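Local coordinates for transcriptional repressor PadR (Bacillus cereus, PDB 6JYI), which probably acts as a DNA-binding transcription factor of the PadR family, repressing the genes it controls, at residues R10-G24 and M74-Y88. Numbering follows the deposited sequence.
Sequences RDVVLGLLMQKELSG and MYFITDEGREEFYQY
Glu84 reaches from helix 79-88 across to Arg10 of helix 10-19. Its CB and CG run past Leu14 CD1, Glu84 CG at 3.7 Å from that methyl, because chi1 of 179° sets CG anti to the backbone N and the chain stays extended beyond it. CD still lies against that methyl; then the two oxygens meet Arg10 side-on. Arg10 NE reaches Glu84 OE2 at 2.9 Å and Arg10 NH2 reaches Glu84 OE1, each on a syn lone pair, with the two flat groups 16° from coplanar; one bond to each oxygen sets the turn of the carboxylate. Arg10 NH2 also pairs with Glu56, and a water lies between Glu84 OE2 and Asp11 OD1, within hydrogen-bonding distance of both. Asp11 in turn sets its CB over one face of the Tyr88 ring in a CH-pi contact, 3.8 Å from the centroid, with the carboxylate nearly parallel to the ring beside Tyr88 CB and CG.

This is the winged helix-turn-helix domain of the PadR family: helix 10-19 packs against both the wing strand 74-77 and the helix that follows it. Phe85 is a knob among Asp11, Leu14, Gly15 and Met18; its CE1 comes within 3.5 Å of Gly15 CA, and Phe108 of the second subunit meets its ring edge-to-face. Selenomethionine Met18 puts CG over the same ring and SE against Ile77 CD1. Farther along, Leu22 and Tyr75 form a single antiparallel bridge, Tyr75 N to Leu22 O at 2.9 Å, while Glu21 CB sits 3.5 Å above the centre of the Phe76 ring.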
ATOM      1  N   ARG A  10     -14.138   7.899   1.295  1.00 24.67           N
ATOM      2  CA  ARG A  10     -15.594   7.987   1.221  1.00 26.23           C
ATOM      3  C   ARG A  10     -16.145   7.061   0.098  1.00 26.28           C
ATOM      4  O   ARG A  10     -17.187   6.427   0.242  1.00 24.49           O
ATOM      5  CB  ARG A  10     -16.006   9.415   0.935  1.00 26.89           C
ATOM      6  CG  ARG A  10     -15.641  10.409   2.010  1.00 28.04           C
ATOM      7  CD  ARG A  10     -15.589  11.823   1.440  1.00 29.88           C
ATOM      8  NE  ARG A  10     -16.853  12.254   0.809  1.00 27.66           N
ATOM      9  CZ  ARG A  10     -17.758  13.057   1.365  1.00 28.40           C
ATOM     10  NH1 ARG A  10     -17.586  13.522   2.600  1.00 30.09           N
ATOM     11  NH2 ARG A  10     -18.854  13.403   0.687  1.00 28.62           N
ATOM     12  N   ASP A  11     -15.414   6.970  -0.993  1.00 26.31           N
ATOM     13  CA  ASP A  11     -15.859   6.123  -2.142  1.00 27.66           C
ATOM     14  C   ASP A  11     -15.730   4.655  -1.913  1.00 27.46           C
ATOM     15  O   ASP A  11     -16.470   3.884  -2.527  1.00 29.19           O
ATOM     16  CB  ASP A  11     -15.133   6.533  -3.403  1.00 28.35           C
ATOM     17  CG  ASP A  11     -15.247   7.968  -3.624  1.00 29.61           C
ATOM     18  OD1 ASP A  11     -16.393   8.408  -3.753  1.00 38.88           O
ATOM     19  OD2 ASP A  11     -14.222   8.688  -3.627  1.00 32.82           O
ATOM     20  N   VAL A  12     -14.838   4.246  -1.004  1.00 26.78           N
ATOM     21  CA  VAL A  12     -14.823   2.861  -0.587  1.00 27.24           C
ATOM     22  C   VAL A  12     -16.183   2.497   0.019  1.00 24.76           C
ATOM     23  O   VAL A  12     -16.789   1.476  -0.349  1.00 23.62           O
ATOM     24  CB  VAL A  12     -13.712   2.527   0.456  1.00 28.44           C
ATOM     25  CG1 VAL A  12     -13.851   1.103   0.903  1.00 33.05           C
ATOM     26  CG2 VAL A  12     -12.277   2.803  -0.078  1.00 32.15           C
ATOM     27  N   VAL A  13     -16.660   3.347   0.930  1.00 22.26           N
ATOM     28  CA  VAL A  13     -17.942   3.134   1.592  1.00 21.46           C
ATOM     29  C   VAL A  13     -19.088   3.247   0.616  1.00 20.82           C
ATOM     30  O   VAL A  13     -19.940   2.375   0.574  1.00 21.73           O
ATOM     31  CB  VAL A  13     -18.130   4.113   2.781  1.00 21.67           C
ATOM     32  CG1 VAL A  13     -19.541   4.011   3.348  1.00 21.16           C
ATOM     33  CG2 VAL A  13     -17.045   3.816   3.854  1.00 24.14           C
ATOM     34  N   LEU A  14     -19.106   4.298  -0.205  1.00 20.62           N
ATOM     35  CA  LEU A  14     -20.201   4.456  -1.197  1.00 20.99           C
ATOM     36  C   LEU A  14     -20.239   3.316  -2.158  1.00 20.72           C
ATOM     37  O   LEU A  14     -21.328   2.765  -2.470  1.00 21.89           O
ATOM     38  CB  LEU A  14     -20.085   5.786  -1.953  1.00 20.57           C
ATOM     39  CG  LEU A  14     -20.290   7.008  -1.050  1.00 22.07           C
ATOM     40  CD1 LEU A  14     -19.876   8.340  -1.772  1.00 22.85           C
ATOM     41  CD2 LEU A  14     -21.755   7.105  -0.629  1.00 20.54           C
ATOM     42  N   GLY A  15     -19.069   2.911  -2.647  1.00 19.44           N
ATOM     43  CA  GLY A  15     -19.055   1.747  -3.510  1.00 20.70           C
ATOM     44  C   GLY A  15     -19.601   0.485  -2.911  1.00 19.91           C
ATOM     45  O   GLY A  15     -20.320  -0.280  -3.577  1.00 20.36           O
ATOM     46  N   LEU A  16     -19.283   0.233  -1.660  1.00 21.60           N
ATOM     47  CA  LEU A  16     -19.810  -0.944  -0.989  1.00 22.76           C
ATOM     48  C   LEU A  16     -21.337  -0.920  -0.935  1.00 23.54           C
ATOM     49  O   LEU A  16     -22.015  -1.907  -1.273  1.00 25.20           O
ATOM     50  CB  LEU A  16     -19.235  -1.020   0.423  1.00 23.14           C
ATOM     51  CG  LEU A  16     -17.821  -1.577   0.548  1.00 25.70           C
ATOM     52  CD1 LEU A  16     -17.372  -1.518   2.046  1.00 27.55           C
ATOM     53  CD2 LEU A  16     -17.749  -3.016   0.005  1.00 30.14           C
ATOM     54  N   LEU A  17     -21.875   0.255  -0.626  1.00 22.36           N
ATOM     55  CA  LEU A  17     -23.324   0.445  -0.502  1.00 23.18           C
ATOM     56  C   LEU A  17     -24.076   0.433  -1.846  1.00 25.91           C
ATOM     57  O   LEU A  17     -25.270   0.200  -1.882  1.00 27.18           O
ATOM     58  CB  LEU A  17     -23.606   1.729   0.297  1.00 21.51           C
ATOM     59  CG  LEU A  17     -23.148   1.684   1.749  1.00 21.81           C
ATOM     60  CD1 LEU A  17     -23.352   3.047   2.482  1.00 19.57           C
ATOM     61  CD2 LEU A  17     -23.875   0.566   2.494  1.00 23.57           C
HETATM   62  N   MSE A  18     -23.354   0.623  -2.939  1.00 28.12           N
HETATM   63  CA  MSE A  18     -23.928   0.521  -4.285  1.00 31.40           C
HETATM   64  C   MSE A  18     -24.713  -0.767  -4.558  1.00 34.31           C
HETATM   65  O   MSE A  18     -25.784  -0.700  -5.127  1.00 35.60           O
HETATM   66  CB  MSE A  18     -22.843   0.723  -5.370  1.00 30.20           C
HETATM   67  CG  MSE A  18     -22.392   2.115  -5.495  1.00 30.57           C
HETATM   68 SE   MSE A  18     -23.760   3.262  -6.310  1.00 35.63          SE
HETATM   69  CE  MSE A  18     -23.878   2.444  -8.053  1.00 31.80           C
ATOM     70  N   GLN A  19     -24.228  -1.930  -4.140  1.00 37.43           N
ATOM     71  CA  GLN A  19     -25.031  -3.157  -4.361  1.00 40.84           C
ATOM     72  C   GLN A  19     -26.237  -3.292  -3.452  1.00 41.08           C
ATOM     73  O   GLN A  19     -27.359  -3.566  -3.912  1.00 42.28           O
ATOM     74  CB  GLN A  19     -24.199  -4.408  -4.172  1.00 42.38           C
ATOM     75  CG  GLN A  19     -25.011  -5.647  -4.398  1.00 47.19           C
ATOM     76  CD  GLN A  19     -24.169  -6.835  -4.777  1.00 52.97           C
ATOM     77  OE1 GLN A  19     -23.508  -6.838  -5.823  1.00 56.34           O
ATOM     78  NE2 GLN A  19     -24.198  -7.870  -3.936  1.00 57.11           N
ATOM     79  N   LYS A  20     -26.002  -3.197  -2.143  1.00 40.35           N
ATOM     80  CA  LYS A  20     -27.134  -3.167  -1.227  1.00 39.94           C
ATOM     81  C   LYS A  20     -26.783  -2.566   0.104  1.00 37.04           C
ATOM     82  O   LYS A  20     -25.603  -2.373   0.428  1.00 36.06           O
ATOM     83  CB  LYS A  20     -27.766  -4.554  -1.047  1.00 42.66           C
ATOM     84  CG  LYS A  20     -27.051  -5.440  -0.038  1.00 44.52           C
ATOM     85  CD  LYS A  20     -27.491  -6.889  -0.160  1.00 49.45           C
ATOM     86  CE  LYS A  20     -26.420  -7.829   0.391  1.00 51.69           C
ATOM     87  NZ  LYS A  20     -25.162  -7.748  -0.429  1.00 51.19           N
ATOM     88  N   GLU A  21     -27.838  -2.239   0.833  1.00 36.38           N
ATOM     89  CA  GLU A  21     -27.722  -1.730   2.154  1.00 35.48           C
ATOM     90  C   GLU A  21     -26.892  -2.705   2.985  1.00 34.12           C
ATOM     91  O   GLU A  21     -26.968  -3.919   2.810  1.00 33.25           O
ATOM     92  CB  GLU A  21     -29.104  -1.453   2.780  1.00 36.98           C
ATOM     93  CG  GLU A  21     -30.061  -2.679   3.040  1.00 40.45           C
ATOM     94  CD  GLU A  21     -30.936  -3.065   1.838  1.00 45.30           C
ATOM     95  OE1 GLU A  21     -30.635  -2.632   0.692  1.00 45.61           O
ATOM     96  OE2 GLU A  21     -31.905  -3.847   2.036  1.00 49.18           O
ATOM     97  N   LEU A  22     -26.090  -2.142   3.873  1.00 32.19           N
ATOM     98  CA  LEU A  22     -25.259  -2.909   4.780  1.00 31.31           C
ATOM     99  C   LEU A  22     -25.317  -2.287   6.164  1.00 31.26           C
ATOM    100  O   LEU A  22     -25.447  -1.084   6.279  1.00 28.73           O
ATOM    101  CB  LEU A  22     -23.823  -2.868   4.274  1.00 30.46           C
ATOM    102  CG  LEU A  22     -23.542  -3.606   2.954  1.00 30.04           C
ATOM    103  CD1 LEU A  22     -22.108  -3.249   2.481  1.00 30.33           C
ATOM    104  CD2 LEU A  22     -23.682  -5.085   3.172  1.00 30.67           C
ATOM    105  N   SER A  23     -25.270  -3.129   7.200  1.00 31.89           N
ATOM    106  CA  SER A  23     -25.075  -2.651   8.555  1.00 32.15           C
ATOM    107  C   SER A  23     -23.637  -2.156   8.732  1.00 31.83           C
ATOM    108  O   SER A  23     -22.730  -2.502   7.938  1.00 30.80           O
ATOM    109  CB  SER A  23     -25.321  -3.789   9.542  1.00 33.81           C
ATOM    110  OG  SER A  23     -24.373  -4.833   9.342  1.00 31.72           O
ATOM    111  N   GLY A  24     -23.409  -1.400   9.805  1.00 31.33           N
ATOM    112  CA  GLY A  24     -22.049  -1.049  10.219  1.00 30.40           C
ATOM    113  C   GLY A  24     -21.170  -2.267  10.432  1.00 29.88           C
ATOM    114  O   GLY A  24     -19.998  -2.289  10.027  1.00 28.94           O
HETATM  115  N   MSE A  74     -29.543  -0.372   8.959  1.00 37.89           N
HETATM  116  CA  MSE A  74     -28.627  -0.488   7.857  1.00 34.96           C
HETATM  117  C   MSE A  74     -28.508   0.843   7.157  1.00 31.87           C
HETATM  118  O   MSE A  74     -29.405   1.710   7.255  1.00 31.95           O
HETATM  119  CB  MSE A  74     -29.086  -1.600   6.889  1.00 36.24           C
HETATM  120  CG  MSE A  74     -29.034  -3.044   7.544  1.00 41.80           C
HETATM  121 SE   MSE A  74     -29.679  -4.387   6.296  1.00 52.97          SE
HETATM  122  CE  MSE A  74     -28.123  -4.847   5.356  1.00 46.60           C
ATOM    123  N   TYR A  75     -27.396   0.996   6.462  1.00 28.96           N
ATOM    124  CA  TYR A  75     -27.113   2.183   5.677  1.00 27.80           C
ATOM    125  C   TYR A  75     -27.486   1.941   4.256  1.00 27.35           C
ATOM    126  O   TYR A  75     -27.116   0.919   3.670  1.00 26.78           O
ATOM    127  CB  TYR A  75     -25.620   2.535   5.727  1.00 26.76           C
ATOM    128  CG  TYR A  75     -25.149   2.848   7.116  1.00 29.00           C
ATOM    129  CD1 TYR A  75     -25.219   4.139   7.635  1.00 31.41           C
ATOM    130  CD2 TYR A  75     -24.651   1.839   7.933  1.00 30.77           C
ATOM    131  CE1 TYR A  75     -24.811   4.399   8.940  1.00 31.08           C
ATOM    132  CE2 TYR A  75     -24.222   2.097   9.234  1.00 30.21           C
ATOM    133  CZ  TYR A  75     -24.316   3.363   9.738  1.00 33.88           C
ATOM    134  OH  TYR A  75     -23.879   3.594  11.045  1.00 35.75           O
ATOM    135  N   PHE A  76     -28.140   2.930   3.672  1.00 27.35           N
ATOM    136  CA  PHE A  76     -28.578   2.889   2.303  1.00 27.94           C
ATOM    137  C   PHE A  76     -27.951   4.094   1.583  1.00 27.22           C
ATOM    138  O   PHE A  76     -28.038   5.226   2.065  1.00 26.81           O
ATOM    139  CB  PHE A  76     -30.109   3.078   2.248  1.00 29.27           C
ATOM    140  CG  PHE A  76     -30.920   1.897   2.729  1.00 34.47           C
ATOM    141  CD1 PHE A  76     -31.020   1.590   4.088  1.00 38.39           C
ATOM    142  CD2 PHE A  76     -31.671   1.132   1.821  1.00 38.23           C
ATOM    143  CE1 PHE A  76     -31.814   0.513   4.519  1.00 42.40           C
ATOM    144  CE2 PHE A  76     -32.467   0.062   2.258  1.00 42.19           C
ATOM    145  CZ  PHE A  76     -32.544  -0.243   3.590  1.00 42.66           C
ATOM    146  N   ILE A  77     -27.409   3.874   0.402  1.00 26.13           N
ATOM    147  CA  ILE A  77     -26.938   4.981  -0.436  1.00 25.32           C
ATOM    148  C   ILE A  77     -28.118   5.743  -1.074  1.00 27.13           C
ATOM    149  O   ILE A  77     -29.148   5.135  -1.418  1.00 27.66           O
ATOM    150  CB  ILE A  77     -25.958   4.451  -1.516  1.00 25.05           C
ATOM    151  CG1 ILE A  77     -25.086   5.590  -2.082  1.00 24.77           C
ATOM    152  CG2 ILE A  77     -26.701   3.628  -2.580  1.00 24.13           C
ATOM    153  CD1 ILE A  77     -23.974   5.132  -3.000  1.00 23.24           C
ATOM    154  N   THR A  78     -27.981   7.064  -1.193  1.00 26.10           N
ATOM    155  CA  THR A  78     -28.977   7.891  -1.857  1.00 27.18           C
ATOM    156  C   THR A  78     -28.486   8.206  -3.256  1.00 26.74           C
ATOM    157  O   THR A  78     -27.333   7.929  -3.591  1.00 25.00           O
ATOM    158  CB  THR A  78     -29.165   9.261  -1.134  1.00 28.34           C
ATOM    159  OG1 THR A  78     -27.941  10.004  -1.226  1.00 26.76           O
ATOM    160  CG2 THR A  78     -29.523   9.063   0.307  1.00 28.53           C
ATOM    161  N   ASP A  79     -29.305   8.884  -4.048  1.00 27.08           N
ATOM    162  CA  ASP A  79     -28.868   9.244  -5.382  1.00 27.71           C
ATOM    163  C   ASP A  79     -27.691  10.224  -5.348  1.00 27.27           C
ATOM    164  O   ASP A  79     -26.803  10.176  -6.217  1.00 26.25           O
ATOM    165  CB  ASP A  79     -30.040   9.724  -6.274  1.00 29.82           C
ATOM    166  CG  ASP A  79     -30.917   8.555  -6.793  1.00 33.84           C
ATOM    167  OD1 ASP A  79     -30.668   7.366  -6.473  1.00 31.57           O
ATOM    168  OD2 ASP A  79     -31.868   8.839  -7.558  1.00 39.35           O
ATOM    169  N   GLU A  80     -27.635  11.090  -4.340  1.00 27.24           N
ATOM    170  CA  GLU A  80     -26.482  11.969  -4.210  1.00 28.34           C
ATOM    171  C   GLU A  80     -25.199  11.181  -3.962  1.00 26.39           C
ATOM    172  O   GLU A  80     -24.135  11.510  -4.504  1.00 26.39           O
ATOM    173  CB  GLU A  80     -26.705  13.023  -3.104  1.00 30.14           C
ATOM    174  CG  GLU A  80     -27.830  13.994  -3.436  1.00 36.07           C
ATOM    175  CD  GLU A  80     -27.497  14.860  -4.638  1.00 43.98           C
ATOM    176  OE1 GLU A  80     -26.300  15.119  -4.849  1.00 50.25           O
ATOM    177  OE2 GLU A  80     -28.419  15.284  -5.381  1.00 51.59           O
ATOM    178  N   GLY A  81     -25.298  10.113  -3.177  1.00 24.35           N
ATOM    179  CA  GLY A  81     -24.140   9.252  -2.967  1.00 24.48           C
ATOM    180  C   GLY A  81     -23.757   8.503  -4.231  1.00 23.81           C
ATOM    181  O   GLY A  81     -22.561   8.345  -4.512  1.00 24.43           O
ATOM    182  N   ARG A  82     -24.766   8.021  -4.968  1.00 24.55           N
ATOM    183  CA  ARG A  82     -24.558   7.359  -6.258  1.00 24.62           C
ATOM    184  C   ARG A  82     -23.771   8.305  -7.169  1.00 25.30           C
ATOM    185  O   ARG A  82     -22.790   7.906  -7.842  1.00 24.79           O
ATOM    186  CB  ARG A  82     -25.867   6.905  -6.919  1.00 25.06           C
ATOM    187  CG  ARG A  82     -26.625   5.834  -6.119  1.00 25.93           C
ATOM    188  CD  ARG A  82     -27.776   5.186  -6.872  1.00 25.92           C
ATOM    189  NE  ARG A  82     -28.250   4.041  -6.116  1.00 28.51           N
ATOM    190  CZ  ARG A  82     -29.149   4.086  -5.143  1.00 29.85           C
ATOM    191  NH1 ARG A  82     -29.772   5.234  -4.823  1.00 31.06           N
ATOM    192  NH2 ARG A  82     -29.449   2.969  -4.474  1.00 30.28           N
ATOM    193  N   GLU A  83     -24.173   9.568  -7.165  1.00 25.92           N
ATOM    194  CA  GLU A  83     -23.533  10.546  -7.999  1.00 26.42           C
ATOM    195  C   GLU A  83     -22.056  10.772  -7.616  1.00 25.81           C
ATOM    196  O   GLU A  83     -21.180  10.824  -8.485  1.00 26.67           O
ATOM    197  CB  GLU A  83     -24.332  11.853  -7.945  1.00 27.53           C
ATOM    198  CG  GLU A  83     -23.915  12.813  -8.999  1.00 31.84           C
ATOM    199  CD  GLU A  83     -24.224  12.350 -10.434  1.00 35.68           C
ATOM    200  OE1 GLU A  83     -25.189  11.577 -10.671  1.00 40.73           O
ATOM    201  OE2 GLU A  83     -23.479  12.789 -11.339  1.00 40.71           O
ATOM    202  N   GLU A  84     -21.772  10.920  -6.323  1.00 25.95           N
ATOM    203  CA  GLU A  84     -20.396  11.021  -5.853  1.00 25.97           C
ATOM    204  C   GLU A  84     -19.610   9.748  -6.268  1.00 24.86           C
ATOM    205  O   GLU A  84     -18.500   9.848  -6.782  1.00 24.70           O
ATOM    206  CB  GLU A  84     -20.322  11.199  -4.331  1.00 26.33           C
ATOM    207  CG  GLU A  84     -18.889  11.282  -3.819  1.00 27.91           C
ATOM    208  CD  GLU A  84     -18.752  11.670  -2.363  1.00 31.99           C
ATOM    209  OE1 GLU A  84     -19.747  12.144  -1.749  1.00 32.94           O
ATOM    210  OE2 GLU A  84     -17.617  11.545  -1.847  1.00 33.61           O
ATOM    211  N   PHE A  85     -20.183   8.568  -6.053  1.00 24.23           N
ATOM    212  CA  PHE A  85     -19.468   7.334  -6.448  1.00 23.58           C
ATOM    213  C   PHE A  85     -19.145   7.340  -7.959  1.00 24.22           C
ATOM    214  O   PHE A  85     -17.997   7.107  -8.376  1.00 24.13           O
ATOM    215  CB  PHE A  85     -20.270   6.101  -6.146  1.00 22.84           C
ATOM    216  CG  PHE A  85     -19.570   4.844  -6.567  1.00 23.81           C
ATOM    217  CD1 PHE A  85     -18.413   4.449  -5.912  1.00 27.69           C
ATOM    218  CD2 PHE A  85     -20.026   4.116  -7.649  1.00 30.27           C
ATOM    219  CE1 PHE A  85     -17.729   3.298  -6.336  1.00 27.56           C
ATOM    220  CE2 PHE A  85     -19.359   2.936  -8.037  1.00 29.01           C
ATOM    221  CZ  PHE A  85     -18.233   2.575  -7.391  1.00 25.85           C
ATOM    222  N   TYR A  86     -20.152   7.630  -8.779  1.00 24.10           N
ATOM    223  CA  TYR A  86     -19.932   7.613 -10.213  1.00 25.31           C
ATOM    224  C   TYR A  86     -18.948   8.696 -10.678  1.00 25.36           C
ATOM    225  O   TYR A  86     -18.158   8.448 -11.586  1.00 25.53           O
ATOM    226  CB  TYR A  86     -21.223   7.639 -11.021  1.00 25.01           C
ATOM    227  CG  TYR A  86     -21.884   6.292 -11.186  1.00 25.36           C
ATOM    228  CD1 TYR A  86     -21.283   5.273 -11.946  1.00 26.63           C
ATOM    229  CD2 TYR A  86     -23.086   6.003 -10.564  1.00 23.42           C
ATOM    230  CE1 TYR A  86     -21.899   4.048 -12.101  1.00 26.81           C
ATOM    231  CE2 TYR A  86     -23.706   4.768 -10.719  1.00 26.66           C
ATOM    232  CZ  TYR A  86     -23.102   3.790 -11.456  1.00 25.68           C
ATOM    233  OH  TYR A  86     -23.714   2.580 -11.655  1.00 27.62           O
ATOM    234  N   GLN A  87     -18.938   9.843 -10.008  1.00 26.70           N
ATOM    235  CA  GLN A  87     -17.920  10.842 -10.285  1.00 27.38           C
ATOM    236  C   GLN A  87     -16.519  10.304  -9.964  1.00 26.62           C
ATOM    237  O   GLN A  87     -15.586  10.475 -10.763  1.00 26.90           O
ATOM    238  CB  GLN A  87     -18.218  12.143  -9.539  1.00 29.76           C
ATOM    239  CG  GLN A  87     -19.367  12.981 -10.181  1.00 34.64           C
ATOM    240  CD  GLN A  87     -19.703  14.259  -9.390  1.00 41.27           C
ATOM    241  OE1 GLN A  87     -19.145  14.519  -8.317  1.00 45.90           O
ATOM    242  NE2 GLN A  87     -20.621  15.053  -9.922  1.00 42.08           N
ATOM    243  N   TYR A  88     -16.374   9.637  -8.814  1.00 23.87           N
ATOM    244  CA  TYR A  88     -15.104   9.042  -8.427  1.00 23.16           C
ATOM    245  C   TYR A  88     -14.629   8.128  -9.546  1.00 23.05           C
ATOM    246  O   TYR A  88     -13.473   8.218  -9.988  1.00 23.21           O
ATOM    247  CB  TYR A  88     -15.263   8.300  -7.052  1.00 22.88           C
ATOM    248  CG  TYR A  88     -14.359   7.114  -6.911  1.00 21.75           C
ATOM    249  CD1 TYR A  88     -12.983   7.283  -6.768  1.00 23.00           C
ATOM    250  CD2 TYR A  88     -14.868   5.829  -6.975  1.00 24.04           C
ATOM    251  CE1 TYR A  88     -12.113   6.154  -6.674  1.00 26.59           C
ATOM    252  CE2 TYR A  88     -14.035   4.697  -6.853  1.00 23.15           C
ATOM    253  CZ  TYR A  88     -12.651   4.893  -6.702  1.00 25.86           C
ATOM    254  OH  TYR A  88     -11.822   3.826  -6.652  1.00 27.31           O
TER
HETATM  255  O   HOH W   1     -15.762  11.169  -3.591  1.00 37.72           O
HETATM  256  O   HOH W   2     -27.313   0.960  -0.327  1.00 28.33           O
HETATM  257  O   HOH W   3     -27.746   1.328  -5.762  1.00 39.78           O